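Local coordinates for mycobacterium tuberculosis paralogous family 11 (Mycobacterium smegmatis, PDB 4Y9I), which probably binds the deazaflavin coenzyme F420 and uses its reduced form to reduce quinones, as an F420H2-dependent reductase, at residues Ser50-Val55 against Leu107-Ile112; Lys35-Ala40 against Glu84-Leu89. All coordinates share one frame; numbering follows the deposited sequence. Where two conformers were deposited one is given.

Interaction 1 (Ser50-Val55 against Leu107-Ile112); sequences SWYFNV and LIPVFI
F111 pushes its ring from strand 110-113 toward helix 51-57 and meets three side chains there: V55, Y52 and W51. V55 was deposited in two conformers, and in the one described here it lies over one face of the F111 ring. Its CG2 methyl sits 3.7 Å from the ring centroid and only 18° off the ring normal, a CH-pi contact. CG2, the branch held between the backbone N and the carbonyl carbon, is the one that reaches the ring. Y52 comes to a different part of the same ring. Its CD1 lies near the plane of F111, at the edge, 3.7 Å from F111 CZ. The two rings are inclined at 66°, with centroids 5.8 Å apart. W51 adds a looser touch, with CZ3 4.1 Å from F111 CE1, and the two side chains run past each other in opposite directions.

P109 makes the second point of contact. The side chains of Y52 and P109 cross at about a right angle, and P109 CG is 3.5 Å from Y52 CE1. The Y52 side chain leaves the helix with CG anti to the backbone N (chi1 168°), which turns the CD1-CE1 side of the ring to both partners: CD1 meets F111, CE1 meets P109. H48 stacks on the Y52 ring, while E77 of strand 68-77 touches Y52, P109 and F111.

No hydrogen bond joins the two segments. The helix and strand axes stay 11.0 Å apart at closest approach, and large side chains span that distance. The contact therefore rests on aromatic and aliphatic surfaces, joining helix 51-57 to strand 110-113 of the split-barrel-like fold. F111 is gripped by shape, at a face and an edge, rather than by polar bonds.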
ATOM      1  N   SER A  50       3.990  -5.904  -8.633  1.00 14.20           N
ATOM      2  CA  SER A  50       4.197  -5.205  -9.911  1.00 13.91           C
ATOM      3  C   SER A  50       3.844  -3.701  -9.763  1.00 17.91           C
ATOM      4  O   SER A  50       4.401  -2.816 -10.406  1.00 21.21           O
ATOM      5  CB  SER A  50       3.403  -5.912 -10.994  1.00 14.65           C
ATOM      6  OG  SER A  50       2.020  -5.692 -10.757  1.00 24.07           O
ATOM      7  N   TRP A  51       3.017  -3.368  -8.807  1.00 11.59           N
ATOM      8  CA  TRP A  51       2.674  -1.996  -8.569  1.00 10.55           C
ATOM      9  C   TRP A  51       3.751  -1.150  -7.888  1.00 11.58           C
ATOM     10  O   TRP A  51       3.618   0.066  -7.849  1.00 12.92           O
ATOM     11  CB  TRP A  51       1.339  -1.919  -7.821  1.00 11.16           C
ATOM     12  CG  TRP A  51       1.307  -2.618  -6.487  1.00  8.07           C
ATOM     13  CD1 TRP A  51       0.755  -3.842  -6.208  1.00  9.39           C
ATOM     14  CD2 TRP A  51       1.788  -2.103  -5.211  1.00  7.81           C
ATOM     15  NE1 TRP A  51       0.872  -4.121  -4.864  1.00  9.71           N
ATOM     16  CE2 TRP A  51       1.508  -3.081  -4.228  1.00  8.69           C
ATOM     17  CE3 TRP A  51       2.404  -0.906  -4.811  1.00  8.49           C
ATOM     18  CZ2 TRP A  51       1.848  -2.894  -2.862  1.00  8.76           C
ATOM     19  CZ3 TRP A  51       2.754  -0.748  -3.514  1.00  7.24           C
ATOM     20  CH2 TRP A  51       2.442  -1.707  -2.549  1.00  8.73           C
ATOM     21  N   TYR A  52       4.764  -1.766  -7.316  1.00 11.34           N
ATOM     22  CA  TYR A  52       5.778  -1.031  -6.572  1.00  9.12           C
ATOM     23  C   TYR A  52       6.439   0.021  -7.483  1.00  9.57           C
ATOM     24  O   TYR A  52       6.524   1.186  -7.109  1.00  9.85           O
ATOM     25  CB  TYR A  52       6.840  -1.998  -6.074  1.00 10.20           C
ATOM     26  CG  TYR A  52       8.061  -1.386  -5.542  1.00 12.00           C
ATOM     27  CD1 TYR A  52       8.087  -0.837  -4.295  1.00 12.65           C
ATOM     28  CD2 TYR A  52       9.237  -1.358  -6.296  1.00 12.24           C
ATOM     29  CE1 TYR A  52       9.244  -0.328  -3.766  1.00 16.88           C
ATOM     30  CE2 TYR A  52      10.392  -0.831  -5.781  1.00 11.95           C
ATOM     31  CZ  TYR A  52      10.379  -0.311  -4.532  1.00 17.99           C
ATOM     32  OH  TYR A  52      11.529   0.259  -3.949  1.00 30.84           O
ATOM     33  N   PHE A  53       6.921  -0.407  -8.639  1.00 12.04           N
ATOM     34  CA  PHE A  53       7.548   0.555  -9.540  1.00 10.40           C
ATOM     35  C   PHE A  53       6.561   1.600 -10.089  1.00 10.62           C
ATOM     36  O   PHE A  53       6.948   2.758 -10.254  1.00 11.88           O
ATOM     37  CB  PHE A  53       8.372  -0.173 -10.636  1.00 19.52           C
ATOM     38  CG  PHE A  53       9.701  -0.745 -10.102  1.00 16.67           C
ATOM     39  CD1 PHE A  53      10.608   0.076  -9.451  1.00 23.16           C
ATOM     40  CD2 PHE A  53       9.995  -2.074 -10.248  1.00 20.45           C
ATOM     41  CE1 PHE A  53      11.814  -0.409  -8.975  1.00 23.77           C
ATOM     42  CE2 PHE A  53      11.201  -2.590  -9.797  1.00 17.82           C
ATOM     43  CZ  PHE A  53      12.103  -1.777  -9.159  1.00 18.13           C
ATOM     44  N   ASN A  54       5.309   1.229 -10.209  0.56 12.48           N
ATOM     45  CA  ASN A  54       4.319   2.161 -10.676  0.56 13.47           C
ATOM     46  C   ASN A  54       4.048   3.343  -9.703  0.56 12.47           C
ATOM     47  O   ASN A  54       3.940   4.456 -10.145  0.56 10.73           O
ATOM     48  CB  ASN A  54       2.977   1.477 -10.909  0.56 12.48           C
ATOM     49  CG  ASN A  54       2.970   0.425 -11.973  0.56 17.01           C
ATOM     50  OD1 ASN A  54       3.753   0.424 -12.860  0.56 23.95           O
ATOM     51  ND2 ASN A  54       1.980  -0.495 -11.877  0.56 13.55           N
ATOM     52  N   VAL A  55       3.945   3.065  -8.415  0.56  8.19           N
ATOM     53  CA  VAL A  55       3.695   4.139  -7.472  0.56  7.22           C
ATOM     54  C   VAL A  55       4.952   4.983  -7.288  0.56  7.87           C
ATOM     55  O   VAL A  55       4.844   6.109  -6.837  0.56 10.05           O
ATOM     56  CB  VAL A  55       3.118   3.655  -6.093  0.56  8.09           C
ATOM     57  CG1 VAL A  55       1.742   3.078  -6.304  0.56  9.66           C
ATOM     58  CG2 VAL A  55       4.018   2.627  -5.405  0.56  7.94           C
ATOM     59  N   LEU A 107      14.272  -4.735   3.928  1.00  9.17           N
ATOM     60  CA  LEU A 107      12.971  -4.283   4.489  1.00  6.35           C
ATOM     61  C   LEU A 107      11.961  -4.264   3.376  1.00  8.15           C
ATOM     62  O   LEU A 107      12.183  -3.715   2.234  1.00  9.39           O
ATOM     63  CB  LEU A 107      13.053  -2.898   5.099  1.00 10.21           C
ATOM     64  CG  LEU A 107      13.840  -2.770   6.379  1.00  8.84           C
ATOM     65  CD1 LEU A 107      13.862  -1.346   6.860  1.00 10.28           C
ATOM     66  CD2 LEU A 107      13.374  -3.703   7.477  1.00 11.77           C
ATOM     67  N   ILE A 108      10.773  -4.786   3.704  1.00  8.10           N
ATOM     68  CA  ILE A 108       9.646  -4.672   2.756  1.00  7.69           C
ATOM     69  C   ILE A 108       9.274  -3.179   2.638  1.00  5.46           C
ATOM     70  O   ILE A 108       9.009  -2.530   3.639  1.00  8.13           O
ATOM     71  CB  ILE A 108       8.448  -5.542   3.221  1.00  7.29           C
ATOM     72  CG1 ILE A 108       8.809  -7.014   3.143  1.00  7.18           C
ATOM     73  CG2 ILE A 108       7.178  -5.299   2.408  1.00  8.10           C
ATOM     74  CD1 ILE A 108       7.890  -7.935   3.898  1.00  7.63           C
ATOM     75  N   PRO A 109       9.199  -2.663   1.407  1.00  8.02           N
ATOM     76  CA  PRO A 109       8.843  -1.228   1.324  1.00  8.04           C
ATOM     77  C   PRO A 109       7.441  -0.998   1.853  1.00  9.29           C
ATOM     78  O   PRO A 109       6.546  -1.835   1.611  1.00  9.10           O
ATOM     79  CB  PRO A 109       8.914  -0.922  -0.169  1.00 10.15           C
ATOM     80  CG  PRO A 109       9.825  -2.003  -0.733  1.00 11.25           C
ATOM     81  CD  PRO A 109       9.552  -3.235   0.110  1.00  8.11           C
ATOM     82  N   VAL A 110       7.234   0.163   2.482  1.00  7.69           N
ATOM     83  CA  VAL A 110       5.903   0.612   2.934  1.00  6.82           C
ATOM     84  C   VAL A 110       5.789   1.999   2.454  1.00  7.17           C
ATOM     85  O   VAL A 110       6.650   2.858   2.786  1.00  6.73           O
ATOM     86  CB  VAL A 110       5.743   0.548   4.461  1.00  6.94           C
ATOM     87  CG1 VAL A 110       4.368   0.909   4.890  1.00  7.43           C
ATOM     88  CG2 VAL A 110       6.167  -0.865   4.910  1.00  9.01           C
ATOM     89  N   PHE A 111       4.674   2.274   1.764  1.00  5.49           N
ATOM     90  CA  PHE A 111       4.326   3.622   1.356  1.00  4.97           C
ATOM     91  C   PHE A 111       3.235   4.188   2.265  1.00  7.65           C
ATOM     92  O   PHE A 111       2.227   3.517   2.542  1.00  8.86           O
ATOM     93  CB  PHE A 111       3.782   3.629  -0.088  1.00  5.78           C
ATOM     94  CG  PHE A 111       4.756   3.189  -1.133  1.00  5.40           C
ATOM     95  CD1 PHE A 111       5.016   1.846  -1.328  1.00  7.47           C
ATOM     96  CD2 PHE A 111       5.471   4.122  -1.902  1.00  8.38           C
ATOM     97  CE1 PHE A 111       5.950   1.434  -2.262  1.00 11.09           C
ATOM     98  CE2 PHE A 111       6.437   3.689  -2.825  1.00  9.91           C
ATOM     99  CZ  PHE A 111       6.657   2.352  -3.035  1.00 11.04           C
ATOM    100  N   ILE A 112       3.350   5.429   2.677  1.00  5.97           N
ATOM    101  CA  ILE A 112       2.246   6.210   3.279  1.00  4.54           C
ATOM    102  C   ILE A 112       1.468   6.893   2.122  1.00  7.45           C
ATOM    103  O   ILE A 112       2.091   7.334   1.154  1.00  8.13           O
ATOM    104  CB  ILE A 112       2.733   7.237   4.331  1.00  7.79           C
ATOM    105  CG1 ILE A 112       1.563   7.740   5.148  1.00  8.21           C
ATOM    106  CG2 ILE A 112       3.485   8.346   3.648  1.00  7.29           C
ATOM    107  CD1 ILE A 112       2.027   8.526   6.344  1.00  9.80           C
TER

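Interaction 2 (Lys35-Ala40 against Glu84-Leu89); sequences KYAMVA and EHWWKL
W86 points the six-membered part of its indole at strand 35-39 and touches K35, Y36 and A37. The carbonyl O of K35 lies at the ring edge, near the indole plane, 3.5 Å from W86 CH2. This is an approach of a polar oxygen to an aromatic C-H edge. K35 CB packs beside it, 3.8 Å from the same CH2. Further along the strand, the A37 methyl CB meets W86 CE3 at 3.7 Å, coming in obliquely. The small A37 side chain goes with the nearest backbone approach of the two segments, 7.0 Å from A37 CA to W86 CA.

W87 makes a separate contact one residue on. V39 CG1 lies at the edge of its indole, 3.9 Å from W87 CZ3. W87 has CG anti to the backbone N (chi1 -175°), whereas W86 has CG beside it (chi1 -74°). The two indoles thus spread apart and reach different points of the strand.

In the next shell, L89 CD1 covers one face of W86 from within the helix. I112 touches both K35 and W86, and E32 also packs on W86. The ammonium group of K35 turns away from the contact to a salt bridge with E114. H85, on the same helix, hydrogen-bonds through NE2 to E32.

The axes of helical segment 84-89 and strand 35-39 come within 9.6 Å, at 83°. Strand 35-39 is flanked by strands 22-32 and 110-113 in the antiparallel barrel. Helix 80-93 packs on the outer surface of this sheet, and helix 96-102 joins it through Y97, which touches both V39 and W87.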
ATOM      1  N   LYS A  35      -4.579   8.602   7.222  1.00  6.99           N
ATOM      2  CA  LYS A  35      -3.529   8.150   6.311  1.00  6.12           C
ATOM      3  C   LYS A  35      -3.510   6.650   6.242  1.00  4.99           C
ATOM      4  O   LYS A  35      -3.908   5.935   7.189  1.00  6.81           O
ATOM      5  CB  LYS A  35      -2.161   8.724   6.713  1.00  7.98           C
ATOM      6  CG  LYS A  35      -2.161  10.265   6.711  1.00 11.51           C
ATOM      7  CD  LYS A  35      -0.759  10.875   6.883  1.00 13.07           C
ATOM      8  CE  LYS A  35      -0.802  12.421   6.651  1.00 17.95           C
ATOM      9  NZ  LYS A  35       0.582  12.968   6.598  1.00 16.90           N
ATOM     10  N   TYR A  36      -3.044   6.146   5.112  1.00  5.98           N
ATOM     11  CA  TYR A  36      -3.055   4.717   4.809  1.00  6.60           C
ATOM     12  C   TYR A  36      -1.680   4.237   4.445  1.00  7.70           C
ATOM     13  O   TYR A  36      -0.862   5.024   3.852  1.00  8.01           O
ATOM     14  CB  TYR A  36      -4.011   4.367   3.663  1.00  6.25           C
ATOM     15  CG  TYR A  36      -5.485   4.581   3.999  1.00  7.06           C
ATOM     16  CD1 TYR A  36      -6.036   5.870   3.961  1.00  9.07           C
ATOM     17  CD2 TYR A  36      -6.276   3.552   4.490  1.00  6.76           C
ATOM     18  CE1 TYR A  36      -7.347   6.096   4.327  1.00  7.85           C
ATOM     19  CE2 TYR A  36      -7.604   3.770   4.837  1.00  8.35           C
ATOM     20  CZ  TYR A  36      -8.128   5.061   4.800  1.00  8.02           C
ATOM     21  OH  TYR A  36      -9.423   5.304   5.147  1.00 11.18           O
ATOM     22  N   ALA A  37      -1.375   2.963   4.708  1.00  6.57           N
ATOM     23  CA  ALA A  37      -0.152   2.366   4.203  1.00  5.64           C
ATOM     24  C   ALA A  37      -0.371   1.317   3.104  1.00  6.35           C
ATOM     25  O   ALA A  37      -1.325   0.519   3.176  1.00  7.65           O
ATOM     26  CB  ALA A  37       0.679   1.746   5.319  1.00  6.75           C
ATOM     27  N   MET A  38       0.509   1.307   2.102  1.00  6.89           N
ATOM     28  CA  MET A  38       0.562   0.248   1.068  1.00  5.35           C
ATOM     29  C   MET A  38       1.805  -0.575   1.415  1.00  6.58           C
ATOM     30  O   MET A  38       2.974  -0.093   1.258  1.00  6.34           O
ATOM     31  CB  MET A  38       0.764   0.843  -0.296  1.00  5.85           C
ATOM     32  CG  MET A  38      -0.368   1.797  -0.736  1.00  6.20           C
ATOM     33  SD  MET A  38      -0.127   2.547  -2.347  1.00  7.34           S
ATOM     34  CE  MET A  38      -0.570   1.164  -3.354  1.00  5.70           C
ATOM     35  N   VAL A  39       1.628  -1.786   1.852  1.00  5.24           N
ATOM     36  CA  VAL A  39       2.776  -2.691   2.158  1.00  5.79           C
ATOM     37  C   VAL A  39       3.120  -3.432   0.877  1.00  6.86           C
ATOM     38  O   VAL A  39       2.325  -4.176   0.329  1.00  8.97           O
ATOM     39  CB  VAL A  39       2.429  -3.646   3.278  1.00  4.72           C
ATOM     40  CG1 VAL A  39       3.569  -4.636   3.515  1.00  8.25           C
ATOM     41  CG2 VAL A  39       2.040  -2.872   4.530  1.00  7.58           C
ATOM     42  N   ALA A  40       4.333  -3.144   0.345  1.00  7.01           N
ATOM     43  CA  ALA A  40       4.786  -3.697  -0.937  1.00  7.19           C
ATOM     44  C   ALA A  40       5.407  -5.104  -0.804  1.00  9.58           C
ATOM     45  O   ALA A  40       6.549  -5.313  -1.149  1.00  9.99           O
ATOM     46  CB  ALA A  40       5.762  -2.703  -1.639  1.00  7.00           C
ATOM     47  N   GLU A  84       9.135   2.209  10.535  0.54  7.92           N
ATOM     48  CA  GLU A  84       8.952   1.289  11.629  0.54  7.44           C
ATOM     49  C   GLU A  84       7.584   1.411  12.248  0.54 10.04           C
ATOM     50  O   GLU A  84       6.997   0.447  12.624  0.54  7.77           O
ATOM     51  CB  GLU A  84      10.114   1.385  12.674  0.54  7.48           C
ATOM     52  CG  GLU A  84      11.453   0.974  12.077  0.54 11.84           C
ATOM     53  CD  GLU A  84      11.469  -0.349  11.204  0.54 18.32           C
ATOM     54  OE1 GLU A  84      11.483  -1.452  11.803  0.54 29.85           O
ATOM     55  OE2 GLU A  84      11.511  -0.312   9.930  0.54 13.38           O
ATOM     56  N   HIS A  85       7.134   2.649  12.391  1.00  7.45           N
ATOM     57  CA  HIS A  85       5.839   2.895  13.009  1.00  5.79           C
ATOM     58  C   HIS A  85       4.703   2.258  12.174  1.00  5.93           C
ATOM     59  O   HIS A  85       3.855   1.548  12.716  1.00  6.75           O
ATOM     60  CB  HIS A  85       5.645   4.396  13.126  1.00  7.80           C
ATOM     61  CG  HIS A  85       4.274   4.779  13.537  1.00  7.78           C
ATOM     62  ND1 HIS A  85       3.751   4.494  14.780  1.00  8.86           N
ATOM     63  CD2 HIS A  85       3.283   5.402  12.863  1.00  7.63           C
ATOM     64  CE1 HIS A  85       2.506   4.929  14.844  1.00 12.57           C
ATOM     65  NE2 HIS A  85       2.193   5.465  13.686  1.00  8.51           N
ATOM     66  N   TRP A  86       4.712   2.520  10.882  1.00  5.79           N
ATOM     67  CA  TRP A  86       3.683   1.973  10.015  1.00  6.18           C
ATOM     68  C   TRP A  86       3.818   0.456   9.860  1.00  7.79           C
ATOM     69  O   TRP A  86       2.818  -0.217   9.673  1.00  6.83           O
ATOM     70  CB  TRP A  86       3.663   2.719   8.688  1.00  6.04           C
ATOM     71  CG  TRP A  86       3.053   4.056   8.844  1.00  7.11           C
ATOM     72  CD1 TRP A  86       3.695   5.238   9.075  1.00  9.12           C
ATOM     73  CD2 TRP A  86       1.671   4.379   8.727  1.00  6.20           C
ATOM     74  NE1 TRP A  86       2.800   6.249   9.183  1.00  6.45           N
ATOM     75  CE2 TRP A  86       1.551   5.778   8.923  1.00  7.06           C
ATOM     76  CE3 TRP A  86       0.514   3.652   8.449  1.00  6.36           C
ATOM     77  CZ2 TRP A  86       0.318   6.424   8.874  1.00  6.32           C
ATOM     78  CZ3 TRP A  86      -0.672   4.329   8.397  1.00  6.91           C
ATOM     79  CH2 TRP A  86      -0.747   5.675   8.579  1.00  7.75           C
ATOM     80  N   TRP A  87       5.047  -0.037   9.893  1.00  8.12           N
ATOM     81  CA  TRP A  87       5.255  -1.522   9.927  1.00  5.96           C
ATOM     82  C   TRP A  87       4.558  -2.159  11.112  1.00 10.20           C
ATOM     83  O   TRP A  87       3.912  -3.207  10.984  1.00  7.83           O
ATOM     84  CB  TRP A  87       6.748  -1.872   9.852  1.00  7.28           C
ATOM     85  CG  TRP A  87       6.944  -3.356   9.759  1.00  7.72           C
ATOM     86  CD1 TRP A  87       7.439  -4.151  10.755  1.00  9.48           C
ATOM     87  CD2 TRP A  87       6.625  -4.227   8.660  1.00  8.63           C
ATOM     88  NE1 TRP A  87       7.469  -5.477  10.326  1.00  7.92           N
ATOM     89  CE2 TRP A  87       6.979  -5.556   9.063  1.00  7.38           C
ATOM     90  CE3 TRP A  87       6.088  -4.034   7.386  1.00  7.20           C
ATOM     91  CZ2 TRP A  87       6.800  -6.652   8.236  1.00  7.13           C
ATOM     92  CZ3 TRP A  87       5.959  -5.135   6.552  1.00  6.48           C
ATOM     93  CH2 TRP A  87       6.269  -6.419   7.011  1.00  6.71           C
ATOM     94  N   LYS A  88       4.704  -1.564  12.285  1.00  6.08           N
ATOM     95  CA  LYS A  88       4.051  -2.071  13.489  1.00  6.61           C
ATOM     96  C   LYS A  88       2.525  -2.108  13.259  1.00  7.51           C
ATOM     97  O   LYS A  88       1.871  -3.076  13.581  1.00  7.20           O
ATOM     98  CB  LYS A  88       4.400  -1.142  14.669  1.00  8.24           C
ATOM     99  CG  LYS A  88       3.796  -1.586  15.983  1.00 12.74           C
ATOM    100  CD  LYS A  88       3.787  -0.485  17.046  1.00 18.60           C
ATOM    101  CE  LYS A  88       2.769   0.620  16.747  1.00 33.63           C
ATOM    102  NZ  LYS A  88       2.557   1.469  17.942  1.00 28.93           N
ATOM    103  N   LEU A  89       1.953  -1.014  12.730  1.00  7.32           N
ATOM    104  CA  LEU A  89       0.495  -0.990  12.438  1.00  8.48           C
ATOM    105  C   LEU A  89       0.141  -2.081  11.401  1.00  7.02           C
ATOM    106  O   LEU A  89      -0.875  -2.717  11.518  1.00  8.24           O
ATOM    107  CB  LEU A  89       0.146   0.383  11.834  1.00  7.24           C
ATOM    108  CG  LEU A  89       0.337   1.548  12.801  1.00  9.72           C
ATOM    109  CD1 LEU A  89      -0.104   2.828  12.116  1.00 11.43           C
ATOM    110  CD2 LEU A  89      -0.413   1.349  14.113  1.00 14.07           C
TER

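Interactions 1 and 2 meet through neighbouring strands of the barrel, with centres about 11 Å apart. Strand 35-39 of interaction 2 pairs with strand 110-113 of interaction 1. F111 O lies 2.8 Å from M38 N, and P109 O lies 2.9 Å from A40 N, both probable hydrogen bonds. W51 also bridges the two: its CH2 packs 3.5 Å from A40 CA. The barrel wall thus carries one helix contact on each side. F111 and A37 point from adjacent strands to opposite faces of the sheet, one toward helix 51-57 and the other toward helix 80-93.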